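Local coordinates for protein 3',5'-nucleoside bisphosphate phosphatase (Chromobacterium violaceum, PDB 2YB1) that hydrolyses the 3'-phosphate of nucleoside 3',5'-bisphosphates, using three manganese ions, to give nucleoside 5'-phosphates and orthophosphate, at residues N61-S66 with A90-I95; H136-L141 with T152-Y157; D175-I180 with G185-A190; K231-A236 with P266-P271. All coordinates share one frame; numbering follows the deposited sequence.

In the fold
Contacts 1 and 3 belong to the core of the PHP domain. They share a sheet and touch each other, so that helix 173-182 meets both strand 59-69 and strand 186-189. Contact 1 has the metal site behind it, whereas contact 3 closes a helix-to-strand connection and alone of the four has a hydrogen bond between its segments. Contact 2 is also buried but lies across the chain's centre from contact 3, joining two helices beside the bound nucleotide; its aromatic ring adds a flat surface to otherwise aliphatic packing. Contact 4, its centre about 20 Å from that of the chain, is partly exposed and sets a proline-rich turn against helix 226-239, far from the annotated sites.

Contact 1 of 4, residues N61-S66 with A90-I95; sequences NGVEVS and AGLKSI. With MN (manganese (II) ion), chain C; MN (manganese (II) ion), chain D.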
loop_
_atom_site.group_PDB
_atom_site.type_symbol
_atom_site.label_atom_id
_atom_site.label_comp_id
_atom_site.label_asym_id
_atom_site.label_seq_id
_atom_site.Cartn_x
_atom_site.Cartn_y
_atom_site.Cartn_z
ATOM N N ASN A 61 -0.097 13.214 -2.380
ATOM C CA ASN A 61 0.493 12.197 -3.247
ATOM C C ASN A 61 1.086 11.046 -2.434
ATOM O O ASN A 61 1.839 11.280 -1.488
ATOM C CB ASN A 61 1.613 12.805 -4.100
ATOM C CG ASN A 61 1.096 13.797 -5.131
ATOM O OD1 ASN A 61 1.741 14.815 -5.407
ATOM N ND2 ASN A 61 -0.059 13.503 -5.710
ATOM N N GLY A 62 0.813 9.808 -2.839
ATOM C CA GLY A 62 1.284 8.667 -2.067
ATOM C C GLY A 62 1.693 7.510 -2.952
ATOM O O GLY A 62 1.472 7.531 -4.164
ATOM N N VAL A 63 2.345 6.518 -2.351
ATOM C CA VAL A 63 2.715 5.301 -3.054
ATOM C C VAL A 63 2.968 4.205 -2.011
ATOM O O VAL A 63 3.252 4.505 -0.854
ATOM C CB VAL A 63 3.996 5.523 -3.882
ATOM C CG1 VAL A 63 5.186 5.727 -2.958
ATOM C CG2 VAL A 63 4.247 4.348 -4.856
ATOM N N GLU A 64 2.852 2.946 -2.414
ATOM C CA GLU A 64 3.236 1.840 -1.542
ATOM C C GLU A 64 4.325 0.992 -2.207
ATOM O O GLU A 64 4.078 0.317 -3.216
ATOM C CB GLU A 64 2.027 0.967 -1.177
ATOM C CG GLU A 64 2.415 -0.135 -0.200
ATOM C CD GLU A 64 1.245 -0.923 0.311
ATOM O OE1 GLU A 64 0.197 -0.946 -0.355
ATOM O OE2 GLU A 64 1.377 -1.502 1.408
ATOM N N VAL A 65 5.522 1.005 -1.624
ATOM C CA VAL A 65 6.696 0.380 -2.249
ATOM C C VAL A 65 7.002 -1.003 -1.694
ATOM O O VAL A 65 7.117 -1.173 -0.480
ATOM C CB VAL A 65 7.958 1.242 -2.043
ATOM C CG1 VAL A 65 9.156 0.640 -2.844
ATOM C CG2 VAL A 65 7.675 2.700 -2.432
ATOM N N SER A 66 7.129 -1.977 -2.594
ATOM C CA SER A 66 7.444 -3.362 -2.241
ATOM C C SER A 66 8.927 -3.495 -1.923
ATOM O O SER A 66 9.778 -3.060 -2.704
ATOM C CB SER A 66 7.105 -4.304 -3.403
ATOM O OG SER A 66 5.759 -4.147 -3.843
ATOM N N ALA A 90 12.328 6.142 -11.543
ATOM C CA ALA A 90 13.185 5.066 -12.051
ATOM C C ALA A 90 13.181 3.869 -11.104
ATOM O O ALA A 90 13.128 2.707 -11.533
ATOM C CB ALA A 90 14.612 5.576 -12.253
ATOM N N GLY A 91 13.230 4.151 -9.806
ATOM C CA GLY A 91 13.211 3.084 -8.819
ATOM C C GLY A 91 11.915 2.299 -8.861
ATOM O O GLY A 91 11.917 1.070 -8.848
ATOM N N LEU A 92 10.787 2.999 -8.906
ATOM C CA LEU A 92 9.507 2.298 -8.997
ATOM C C LEU A 92 9.433 1.451 -10.262
ATOM O O LEU A 92 8.940 0.317 -10.236
ATOM C CB LEU A 92 8.331 3.278 -8.953
ATOM C CG LEU A 92 8.170 4.077 -7.660
ATOM C CD1 LEU A 92 6.896 4.906 -7.772
ATOM C CD2 LEU A 92 8.124 3.152 -6.429
ATOM N N LYS A 93 9.912 2.001 -11.376
ATOM C CA LYS A 93 9.912 1.248 -12.623
ATOM C C LYS A 93 10.740 -0.039 -12.491
ATOM O O LYS A 93 10.351 -1.094 -13.002
ATOM C CB LYS A 93 10.439 2.110 -13.775
ATOM C CG LYS A 93 10.242 1.480 -15.138
ATOM C CD LYS A 93 10.629 2.445 -16.243
ATOM C CE LYS A 93 10.317 1.834 -17.610
ATOM N NZ LYS A 93 10.649 2.755 -18.737
ATOM N N SER A 94 11.879 0.048 -11.808
ATOM C CA SER A 94 12.747 -1.120 -11.648
ATOM C C SER A 94 12.076 -2.218 -10.815
ATOM O O SER A 94 12.328 -3.407 -11.032
ATOM C CB SER A 94 14.110 -0.734 -11.058
ATOM O OG SER A 94 14.048 -0.533 -9.649
ATOM N N ILE A 95 11.214 -1.817 -9.879
ATOM C CA ILE A 95 10.418 -2.768 -9.087
ATOM C C ILE A 95 9.289 -3.416 -9.905
ATOM O O ILE A 95 8.932 -4.569 -9.673
ATOM C CB ILE A 95 9.771 -2.106 -7.832
ATOM C CG1 ILE A 95 10.806 -1.352 -6.995
ATOM C CG2 ILE A 95 9.041 -3.149 -6.994
ATOM C CD1 ILE A 95 12.053 -2.149 -6.706
HETATM MN MN MN C . -1.841 -1.401 0.517
HETATM MN MN MN D . 0.810 -3.493 1.848
#
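The manganese site of this PHP domain is built partly on strand 59-69, and Leu92 and Ile95 of helix 86-96 pack against that strand through Val63, Val65 and Ser66. Glu64, between the two valines, turns away from the helix and reaches the metals. Its carboxylate is a bridge: OE1 of Glu64 binds one manganese ion at 2.3 Å and OE2 of Glu64 a second at 2.1 Å. His7, His9 and Asp248 are further ligands of the first ion, His75 and His191 of the second. With CG anti to the backbone N (chi1 -177°) and the chain extended beyond it, Glu64 spans the distance from strand to ions. On the helix-facing side, Leu92 divides its two methyls between the valines. Its CD1 meets CG2 of Val63 tip to tip at 4.0 Å, while its CD2 lies 4.0 Å from CG2 of Val65, the two side chains crossing at about a right angle. One turn on, CG2 of Ile95 rests 4.2 Å from CB of Ser66, whose OG is held by a hydrogen bond to Asp40. The leucine-valine packing is thus apolar, while Glu64 carries the metals on the other side of the strand. Backbone bonds tie Val63 and Val65 to the antiparallel strand 72-79, and helix 173-182 fills in alongside, its Ala176 and Ile180 on Val65 and its Trp179 on Ile95.

Contact 2 of 4, residues H136-L141 with T152-Y157; sequences HFARHL and TVFRKY. With AMP (adenosine monophosphate), chain E.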
loop_
_atom_site.group_PDB
_atom_site.type_symbol
_atom_site.label_atom_id
_atom_site.label_comp_id
_atom_site.label_asym_id
_atom_site.label_seq_id
_atom_site.Cartn_x
_atom_site.Cartn_y
_atom_site.Cartn_z
ATOM N N HIS A 136 -5.005 -9.900 -8.052
ATOM C CA HIS A 136 -5.782 -10.230 -9.240
ATOM C C HIS A 136 -5.983 -11.742 -9.386
ATOM O O HIS A 136 -7.069 -12.189 -9.779
ATOM C CB HIS A 136 -5.123 -9.656 -10.490
ATOM C CG HIS A 136 -4.897 -8.179 -10.425
ATOM N ND1 HIS A 136 -3.639 -7.614 -10.482
ATOM C CD2 HIS A 136 -5.764 -7.148 -10.291
ATOM C CE1 HIS A 136 -3.745 -6.299 -10.409
ATOM N NE2 HIS A 136 -5.025 -5.990 -10.299
ATOM N N PHE A 137 -4.954 -12.525 -9.060
ATOM C CA PHE A 137 -5.058 -13.986 -9.071
ATOM C C PHE A 137 -6.120 -14.441 -8.084
ATOM O O PHE A 137 -6.907 -15.339 -8.373
ATOM C CB PHE A 137 -3.712 -14.649 -8.724
ATOM C CG PHE A 137 -2.785 -14.804 -9.908
ATOM C CD1 PHE A 137 -2.052 -13.721 -10.384
ATOM C CD2 PHE A 137 -2.671 -16.025 -10.555
ATOM C CE1 PHE A 137 -1.210 -13.864 -11.486
ATOM C CE2 PHE A 137 -1.837 -16.170 -11.658
ATOM C CZ PHE A 137 -1.101 -15.082 -12.119
ATOM N N ALA A 138 -6.150 -13.808 -6.916
ATOM C CA ALA A 138 -7.128 -14.170 -5.894
ATOM C C ALA A 138 -8.557 -13.855 -6.347
ATOM O O ALA A 138 -9.468 -14.662 -6.153
ATOM C CB ALA A 138 -6.807 -13.470 -4.573
ATOM N N ARG A 139 -8.757 -12.685 -6.949
ATOM C CA ARG A 139 -10.083 -12.323 -7.446
ATOM C C ARG A 139 -10.544 -13.322 -8.484
ATOM O O ARG A 139 -11.724 -13.691 -8.506
ATOM C CB ARG A 139 -10.125 -10.905 -8.030
ATOM C CG ARG A 139 -10.018 -9.850 -6.971
ATOM C CD ARG A 139 -10.279 -8.430 -7.473
ATOM N NE ARG A 139 -10.027 -7.523 -6.356
ATOM C CZ ARG A 139 -9.206 -6.482 -6.383
ATOM N NH1 ARG A 139 -8.573 -6.146 -7.507
ATOM N NH2 ARG A 139 -9.043 -5.762 -5.276
ATOM N N HIS A 140 -9.617 -13.754 -9.341
ATOM C CA HIS A 140 -9.941 -14.768 -10.342
ATOM C C HIS A 140 -10.348 -16.072 -9.674
ATOM O O HIS A 140 -11.368 -16.657 -10.031
ATOM C CB HIS A 140 -8.785 -15.045 -11.301
ATOM C CG HIS A 140 -9.020 -16.246 -12.170
ATOM N ND1 HIS A 140 -10.069 -16.322 -13.062
ATOM C CD2 HIS A 140 -8.372 -17.433 -12.249
ATOM C CE1 HIS A 140 -10.044 -17.495 -13.670
ATOM N NE2 HIS A 140 -9.022 -18.188 -13.196
ATOM N N LEU A 141 -9.549 -16.529 -8.711
ATOM C CA LEU A 141 -9.822 -17.807 -8.046
ATOM C C LEU A 141 -11.179 -17.800 -7.342
ATOM O O LEU A 141 -11.876 -18.817 -7.309
ATOM C CB LEU A 141 -8.692 -18.178 -7.080
ATOM C CG LEU A 141 -7.390 -18.567 -7.793
ATOM C CD1 LEU A 141 -6.191 -18.461 -6.855
ATOM C CD2 LEU A 141 -7.501 -19.970 -8.409
ATOM N N THR A 152 -9.495 -17.692 2.073
ATOM C CA THR A 152 -9.189 -19.089 1.782
ATOM C C THR A 152 -8.156 -19.225 0.652
ATOM O O THR A 152 -7.344 -20.166 0.642
ATOM C CB THR A 152 -10.474 -19.871 1.432
ATOM O OG1 THR A 152 -11.435 -19.706 2.487
ATOM C CG2 THR A 152 -10.174 -21.345 1.256
ATOM N N VAL A 153 -8.180 -18.281 -0.291
ATOM C CA VAL A 153 -7.210 -18.291 -1.380
ATOM C C VAL A 153 -5.774 -18.280 -0.841
ATOM O O VAL A 153 -4.951 -19.095 -1.240
ATOM C CB VAL A 153 -7.402 -17.107 -2.364
ATOM C CG1 VAL A 153 -6.169 -16.959 -3.269
ATOM C CG2 VAL A 153 -8.678 -17.282 -3.190
ATOM N N PHE A 154 -5.477 -17.361 0.068
ATOM C CA PHE A 154 -4.110 -17.182 0.547
ATOM C C PHE A 154 -3.718 -18.223 1.588
ATOM O O PHE A 154 -2.543 -18.398 1.914
ATOM C CB PHE A 154 -3.900 -15.748 1.045
ATOM C CG PHE A 154 -3.889 -14.737 -0.070
ATOM C CD1 PHE A 154 -2.714 -14.457 -0.754
ATOM C CD2 PHE A 154 -5.065 -14.112 -0.476
ATOM C CE1 PHE A 154 -2.706 -13.541 -1.803
ATOM C CE2 PHE A 154 -5.060 -13.199 -1.526
ATOM C CZ PHE A 154 -3.878 -12.913 -2.186
ATOM N N ARG A 155 -4.718 -18.935 2.086
ATOM C CA ARG A 155 -4.478 -20.090 2.931
ATOM C C ARG A 155 -3.958 -21.277 2.101
ATOM O O ARG A 155 -3.042 -21.979 2.535
ATOM C CB ARG A 155 -5.768 -20.451 3.668
ATOM C CG ARG A 155 -5.583 -21.329 4.879
ATOM C CD ARG A 155 -6.847 -21.339 5.746
ATOM N NE ARG A 155 -8.031 -21.694 4.968
ATOM C CZ ARG A 155 -8.402 -22.943 4.706
ATOM N NH1 ARG A 155 -7.680 -23.955 5.170
ATOM N NH2 ARG A 155 -9.492 -23.181 3.984
ATOM N N LYS A 156 -4.561 -21.520 0.932
ATOM C CA LYS A 156 -4.165 -22.647 0.086
ATOM C C LYS A 156 -3.148 -22.367 -1.038
ATOM O O LYS A 156 -2.506 -23.299 -1.537
ATOM C CB LYS A 156 -5.404 -23.273 -0.552
ATOM C CG LYS A 156 -6.484 -23.700 0.432
ATOM C CD LYS A 156 -5.888 -24.498 1.579
ATOM C CE LYS A 156 -6.968 -25.180 2.418
ATOM N NZ LYS A 156 -6.382 -25.749 3.663
ATOM N N TYR A 157 -2.973 -21.094 -1.400
ATOM C CA TYR A 157 -2.251 -20.720 -2.621
ATOM C C TYR A 157 -1.593 -19.374 -2.467
ATOM O O TYR A 157 -1.913 -18.627 -1.555
ATOM C CB TYR A 157 -3.197 -20.603 -3.821
ATOM C CG TYR A 157 -4.001 -21.836 -4.120
ATOM C CD1 TYR A 157 -3.398 -22.960 -4.678
ATOM C CD2 TYR A 157 -5.363 -21.878 -3.853
ATOM C CE1 TYR A 157 -4.127 -24.099 -4.953
ATOM C CE2 TYR A 157 -6.107 -23.017 -4.135
ATOM C CZ TYR A 157 -5.475 -24.123 -4.684
ATOM O OH TYR A 157 -6.192 -25.259 -4.971
HETATM P P AMP E . 2.072 -8.999 -5.025
HETATM O O1P AMP E . 2.849 -10.012 -4.210
HETATM O O2P AMP E . 2.674 -7.635 -4.765
HETATM O O3P AMP E . 1.959 -9.466 -6.454
HETATM O "O5'" AMP E . 0.642 -9.083 -4.328
HETATM C "C5'" AMP E . 0.472 -8.692 -2.976
HETATM C "C4'" AMP E . -0.931 -8.217 -2.706
HETATM O "O4'" AMP E . -1.795 -9.359 -2.509
HETATM C "C3'" AMP E . -1.112 -7.391 -1.440
HETATM O "O3'" AMP E . -0.785 -6.022 -1.632
HETATM C "C2'" AMP E . -2.578 -7.620 -1.077
HETATM O "O2'" AMP E . -3.418 -6.746 -1.820
HETATM C "C1'" AMP E . -2.809 -9.049 -1.570
HETATM N N9 AMP E . -2.738 -10.025 -0.469
HETATM C C8 AMP E . -1.622 -10.609 0.015
HETATM N N7 AMP E . -1.933 -11.446 1.046
HETATM C C5 AMP E . -3.267 -11.389 1.235
HETATM C C6 AMP E . -4.254 -12.016 2.145
HETATM N N6 AMP E . -3.862 -12.894 3.098
HETATM N N1 AMP E . -5.558 -11.680 1.989
HETATM C C2 AMP E . -5.970 -10.805 1.049
HETATM N N3 AMP E . -5.129 -10.196 0.191
HETATM C C4 AMP E . -3.794 -10.449 0.234
#
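Ala138 and Leu141 of helix 134-143 meet Val153 and Phe154 of helix 150-156 in a buried helix-to-helix contact beside the bound AMP, the axes of the two short segments passing 10.1 Å apart at 110°. The methyl of Ala138 is a point where the two helices meet. Its CB lies 3.8 Å from CG1 of Val153 and, obliquely to the ring, 3.5 Å from CE2 of Phe154. Val153 also sets its two methyls against Leu141: CG1 of Val153 meets CD1 of Leu141 at 3.9 Å, and CG2 of Val153 approaches CB of Leu141 at 4.0 Å, so that the two side chains cross obliquely. Both helices belong to the helical region between strand 72-79 and strand 186-189 of the PHP domain, and here they form a wall of the nucleotide pocket. The Phe154 ring, placed by a CG anti to the carbonyl carbon (chi1 -70°), lies flat against the adenine, with C5 of AMP 3.5 Å above the plane of the Phe154 ring and over its centre. Behind the ring, on the opposite face and toward its rim, sits CG1 of Val153, which backs the surface that receives the base. Contact through a ring face reads little of a base's edge, consistent with the enzyme's similar efficiency on all bases. Arg134, at the start of helix 134-143, also touches Phe154 and hydrogen-bonds the nucleotide.

Contact 3 of 4, residues D175-I180 with G185-A190; sequences DAVGWI and GMAVIA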
loop_
_atom_site.group_PDB
_atom_site.type_symbol
_atom_site.label_atom_id
_atom_site.label_comp_id
_atom_site.label_asym_id
_atom_site.label_seq_id
_atom_site.Cartn_x
_atom_site.Cartn_y
_atom_site.Cartn_z
ATOM N N ASP A 175 16.816 1.664 -0.542
ATOM C CA ASP A 175 16.343 2.276 -1.783
ATOM C C ASP A 175 14.927 2.829 -1.659
ATOM O O ASP A 175 14.674 3.963 -2.063
ATOM C CB ASP A 175 16.431 1.302 -2.952
ATOM C CG ASP A 175 17.824 1.240 -3.554
ATOM O OD1 ASP A 175 18.646 2.132 -3.251
ATOM O OD2 ASP A 175 18.086 0.314 -4.340
ATOM N N ALA A 176 14.005 2.042 -1.102
ATOM C CA ALA A 176 12.612 2.486 -1.009
ATOM C C ALA A 176 12.470 3.774 -0.197
ATOM O O ALA A 176 11.836 4.734 -0.652
ATOM C CB ALA A 176 11.721 1.393 -0.443
ATOM N N VAL A 177 13.061 3.792 0.997
ATOM C CA VAL A 177 13.018 4.974 1.859
ATOM C C VAL A 177 13.706 6.186 1.214
ATOM O O VAL A 177 13.161 7.286 1.226
ATOM C CB VAL A 177 13.642 4.701 3.251
ATOM C CG1 VAL A 177 13.710 5.981 4.061
ATOM C CG2 VAL A 177 12.835 3.631 3.988
ATOM N N GLY A 178 14.893 5.975 0.645
ATOM C CA GLY A 178 15.635 7.051 0.005
ATOM C C GLY A 178 14.951 7.647 -1.215
ATOM O O GLY A 178 15.043 8.857 -1.460
ATOM N N TRP A 179 14.287 6.804 -2.003
ATOM C CA TRP A 179 13.517 7.300 -3.144
ATOM C C TRP A 179 12.391 8.206 -2.636
ATOM O O TRP A 179 12.134 9.282 -3.173
ATOM C CB TRP A 179 12.939 6.135 -3.958
ATOM C CG TRP A 179 13.981 5.313 -4.696
ATOM C CD1 TRP A 179 15.214 5.728 -5.117
ATOM C CD2 TRP A 179 13.868 3.938 -5.085
ATOM N NE1 TRP A 179 15.872 4.699 -5.743
ATOM C CE2 TRP A 179 15.069 3.590 -5.739
ATOM C CE3 TRP A 179 12.862 2.973 -4.956
ATOM C CZ2 TRP A 179 15.294 2.314 -6.260
ATOM C CZ3 TRP A 179 13.090 1.701 -5.469
ATOM C CH2 TRP A 179 14.297 1.386 -6.114
ATOM N N ILE A 180 11.727 7.768 -1.576
ATOM C CA ILE A 180 10.612 8.517 -1.015
ATOM C C ILE A 180 11.077 9.851 -0.458
ATOM O O ILE A 180 10.502 10.888 -0.773
ATOM C CB ILE A 180 9.904 7.695 0.066
ATOM C CG1 ILE A 180 9.142 6.546 -0.601
ATOM C CG2 ILE A 180 8.962 8.575 0.907
ATOM C CD1 ILE A 180 8.782 5.420 0.350
ATOM N N GLY A 185 9.026 13.338 0.314
ATOM C CA GLY A 185 7.991 12.759 1.153
ATOM C C GLY A 185 8.522 12.145 2.440
ATOM O O GLY A 185 9.734 12.168 2.718
ATOM N N MET A 186 7.601 11.601 3.234
ATOM C CA MET A 186 7.946 10.831 4.423
ATOM C C MET A 186 7.701 9.342 4.150
ATOM O O MET A 186 6.703 8.977 3.522
ATOM C CB MET A 186 7.122 11.308 5.629
ATOM C CG MET A 186 7.516 12.710 6.116
ATOM S SD MET A 186 6.503 13.275 7.491
ATOM C CE MET A 186 7.200 12.313 8.858
ATOM N N ALA A 187 8.638 8.496 4.581
ATOM C CA ALA A 187 8.496 7.047 4.444
ATOM C C ALA A 187 7.774 6.483 5.668
ATOM O O ALA A 187 7.948 6.984 6.789
ATOM C CB ALA A 187 9.850 6.384 4.263
ATOM N N VAL A 188 6.948 5.465 5.435
ATOM C CA VAL A 188 6.076 4.902 6.464
ATOM C C VAL A 188 6.063 3.373 6.370
ATOM O O VAL A 188 5.779 2.823 5.311
ATOM C CB VAL A 188 4.610 5.406 6.272
ATOM C CG1 VAL A 188 3.674 4.800 7.325
ATOM C CG2 VAL A 188 4.544 6.930 6.272
ATOM N N ILE A 189 6.340 2.681 7.474
ATOM C CA ILE A 189 6.209 1.228 7.478
ATOM C C ILE A 189 4.720 0.901 7.498
ATOM O O ILE A 189 3.994 1.295 8.422
ATOM C CB ILE A 189 6.869 0.601 8.715
ATOM C CG1 ILE A 189 8.395 0.768 8.652
ATOM C CG2 ILE A 189 6.485 -0.879 8.824
ATOM C CD1 ILE A 189 9.101 0.419 9.956
ATOM N N ALA A 190 4.265 0.179 6.477
ATOM C CA ALA A 190 2.839 -0.082 6.324
ATOM C C ALA A 190 2.419 -1.325 7.108
ATOM O O ALA A 190 3.197 -2.269 7.246
ATOM C CB ALA A 190 2.484 -0.240 4.846
#
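Val177 and Ile180, one turn apart on helix 173-182, close over Ala187 of strand 186-189, which follows the helix after a short turn. Val177 presents both branches. Its CG1, anti to the backbone N (chi1 174°), comes to 3.9 Å from CB of Ala187, and its CG2 lies 4.1 Å from the same atom. Ile180 aims its CB at the strand and also uses both branches. The short one, CG2, settles on the strand backbone, 3.5 Å from O of Met186, and touches the Ala187 methyl as well; the long one, with CG1 anti to the carbonyl carbon (chi1 -71°), brings CD1 within 4.2 Å of that same CB of Ala187. Met186 and Val188 turn their side chains the other way, as alternation along a strand requires. Where the chain turns back, N of Gly185 donates to O of Ile180 at 3.1 Å, with an N-H...O angle of 154°. Phe209 of helix 199-211 covers Val177 and Ala187, while Ile76 of strand 72-79 touches Ile180 and Ala187. Aliphatic contacts thus hold the helix against the strand in this alpha-to-beta connection of the barrel, and the single backbone bond, which satisfies the carbonyl of Ile180 late in the helix, ties down the turn between them.

Contact 4 of 4, residues K231-A236 with P266-P271; sequences KFALHA and PPICRP
Ile268, on a loop near the end of the chain, directs its CB toward Ala233 of helix 226-239, and from there its branches part company. CG2, between the backbone N and the carbonyl carbon, lies against the helix: CG2 of Ile268 is 3.9 Å from CB of Ala233 and 4.2 Å from the carbonyl O of Ala233. The other branch, with CG1 anti to the backbone N (chi1 -162°), carries CD1 away from Ala233; Ile268 is itself exposed. It is the third residue of a type I beta turn running from Pro266 to Cys269, closed by the bond from N of Cys269 to O of Pro266 at 3.1 Å. Through this turn three side chains gather round one methyl, for CB of Ala233 also meets SG of Cys269 at 3.7 Å and CG of Pro266 at 3.9 Å. Beneath them lies the barrel sheet near its edge strand: Val219 of strand 216-221, next to strand 242-246, touches Ala233, Pro266 and Cys269. Strand 242-246 holds the end of the loop, with Ala243 packing on Cys269 and pairing with the backbone of Arg270.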
loop_
_atom_site.group_PDB
_atom_site.type_symbol
_atom_site.label_atom_id
_atom_site.label_comp_id
_atom_site.label_asym_id
_atom_site.label_seq_id
_atom_site.Cartn_x
_atom_site.Cartn_y
_atom_site.Cartn_z
ATOM N N LYS A 231 -0.021 -1.820 20.405
ATOM C CA LYS A 231 1.354 -2.297 20.352
ATOM C C LYS A 231 2.230 -1.434 19.441
ATOM O O LYS A 231 3.332 -1.045 19.807
ATOM C CB LYS A 231 1.369 -3.754 19.892
ATOM C CG LYS A 231 2.731 -4.374 19.865
ATOM C CD LYS A 231 2.625 -5.865 19.603
ATOM C CE LYS A 231 2.040 -6.156 18.244
ATOM N NZ LYS A 231 1.980 -7.633 18.027
ATOM N N PHE A 232 1.730 -1.104 18.260
ATOM C CA PHE A 232 2.529 -0.287 17.342
ATOM C C PHE A 232 2.600 1.205 17.723
ATOM O O PHE A 232 3.604 1.876 17.433
ATOM C CB PHE A 232 2.142 -0.575 15.884
ATOM C CG PHE A 232 2.448 -1.983 15.490
ATOM C CD1 PHE A 232 3.764 -2.382 15.305
ATOM C CD2 PHE A 232 1.443 -2.935 15.397
ATOM C CE1 PHE A 232 4.069 -3.696 14.992
ATOM C CE2 PHE A 232 1.737 -4.248 15.074
ATOM C CZ PHE A 232 3.052 -4.633 14.877
ATOM N N ALA A 233 1.579 1.707 18.417
ATOM C CA ALA A 233 1.672 3.033 19.035
ATOM C C ALA A 233 2.875 3.138 19.988
ATOM O O ALA A 233 3.572 4.155 20.009
ATOM C CB ALA A 233 0.380 3.381 19.774
ATOM N N LEU A 234 3.093 2.097 20.788
ATOM C CA LEU A 234 4.233 2.042 21.714
ATOM C C LEU A 234 5.568 1.899 20.989
ATOM O O LEU A 234 6.533 2.581 21.341
ATOM C CB LEU A 234 4.076 0.904 22.727
ATOM C CG LEU A 234 2.939 1.063 23.741
ATOM C CD1 LEU A 234 2.935 -0.110 24.717
ATOM C CD2 LEU A 234 3.077 2.399 24.472
ATOM N N HIS A 235 5.630 1.024 19.983
ATOM C CA HIS A 235 6.836 0.917 19.151
ATOM C C HIS A 235 7.176 2.282 18.571
ATOM O O HIS A 235 8.340 2.706 18.578
ATOM C CB HIS A 235 6.653 -0.073 17.990
ATOM C CG HIS A 235 6.879 -1.510 18.357
ATOM N ND1 HIS A 235 8.114 -2.003 18.722
ATOM C CD2 HIS A 235 6.036 -2.572 18.358
ATOM C CE1 HIS A 235 8.018 -3.299 18.958
ATOM N NE2 HIS A 235 6.767 -3.670 18.746
ATOM N N ALA A 236 6.160 2.971 18.059
ATOM C CA ALA A 236 6.368 4.267 17.429
ATOM C C ALA A 236 6.895 5.267 18.446
ATOM O O ALA A 236 7.819 6.032 18.161
ATOM C CB ALA A 236 5.070 4.774 16.787
ATOM N N PRO A 266 -4.420 6.383 19.043
ATOM C CA PRO A 266 -4.224 6.483 20.494
ATOM C C PRO A 266 -3.645 7.851 20.852
ATOM O O PRO A 266 -2.908 8.423 20.048
ATOM C CB PRO A 266 -3.196 5.379 20.781
ATOM C CG PRO A 266 -3.405 4.376 19.682
ATOM C CD PRO A 266 -3.761 5.195 18.469
ATOM N N PRO A 267 -3.995 8.387 22.035
ATOM C CA PRO A 267 -3.489 9.715 22.418
ATOM C C PRO A 267 -1.962 9.879 22.378
ATOM O O PRO A 267 -1.516 10.995 22.082
ATOM C CB PRO A 267 -4.027 9.897 23.840
ATOM C CG PRO A 267 -5.311 9.114 23.848
ATOM C CD PRO A 267 -5.014 7.890 22.981
ATOM N N ILE A 268 -1.188 8.819 22.638
ATOM C CA ILE A 268 0.287 8.901 22.641
ATOM C C ILE A 268 0.893 9.270 21.279
ATOM O O ILE A 268 1.986 9.834 21.202
ATOM C CB ILE A 268 0.929 7.577 23.138
ATOM C CG1 ILE A 268 2.394 7.778 23.563
ATOM C CG2 ILE A 268 0.812 6.482 22.066
ATOM C CD1 ILE A 268 2.612 8.787 24.718
ATOM N N CYS A 269 0.171 8.961 20.205
ATOM C CA CYS A 269 0.710 9.114 18.860
ATOM C C CYS A 269 0.892 10.559 18.434
ATOM O O CYS A 269 0.096 11.430 18.777
ATOM C CB CYS A 269 -0.180 8.399 17.835
ATOM S SG CYS A 269 -0.327 6.615 18.094
ATOM N N ARG A 270 1.951 10.791 17.666
ATOM C CA ARG A 270 2.156 12.045 16.967
ATOM C C ARG A 270 1.713 11.852 15.526
ATOM O O ARG A 270 2.394 11.188 14.750
ATOM C CB ARG A 270 3.632 12.432 17.021
ATOM C CG ARG A 270 4.139 12.608 18.444
ATOM C CD ARG A 270 5.457 13.357 18.483
ATOM N NE ARG A 270 6.566 12.590 17.931
ATOM C CZ ARG A 270 7.775 13.099 17.704
ATOM N NH1 ARG A 270 8.005 14.378 17.974
ATOM N NH2 ARG A 270 8.747 12.343 17.195
ATOM N N PRO A 271 0.564 12.444 15.154
ATOM C CA PRO A 271 -0.027 12.127 13.844
ATOM C C PRO A 271 0.846 12.606 12.692
ATOM O O PRO A 271 1.278 13.758 12.674
ATOM C CB PRO A 271 -1.350 12.907 13.849
ATOM C CG PRO A 271 -1.624 13.210 15.289
ATOM C CD PRO A 271 -0.266 13.374 15.935
#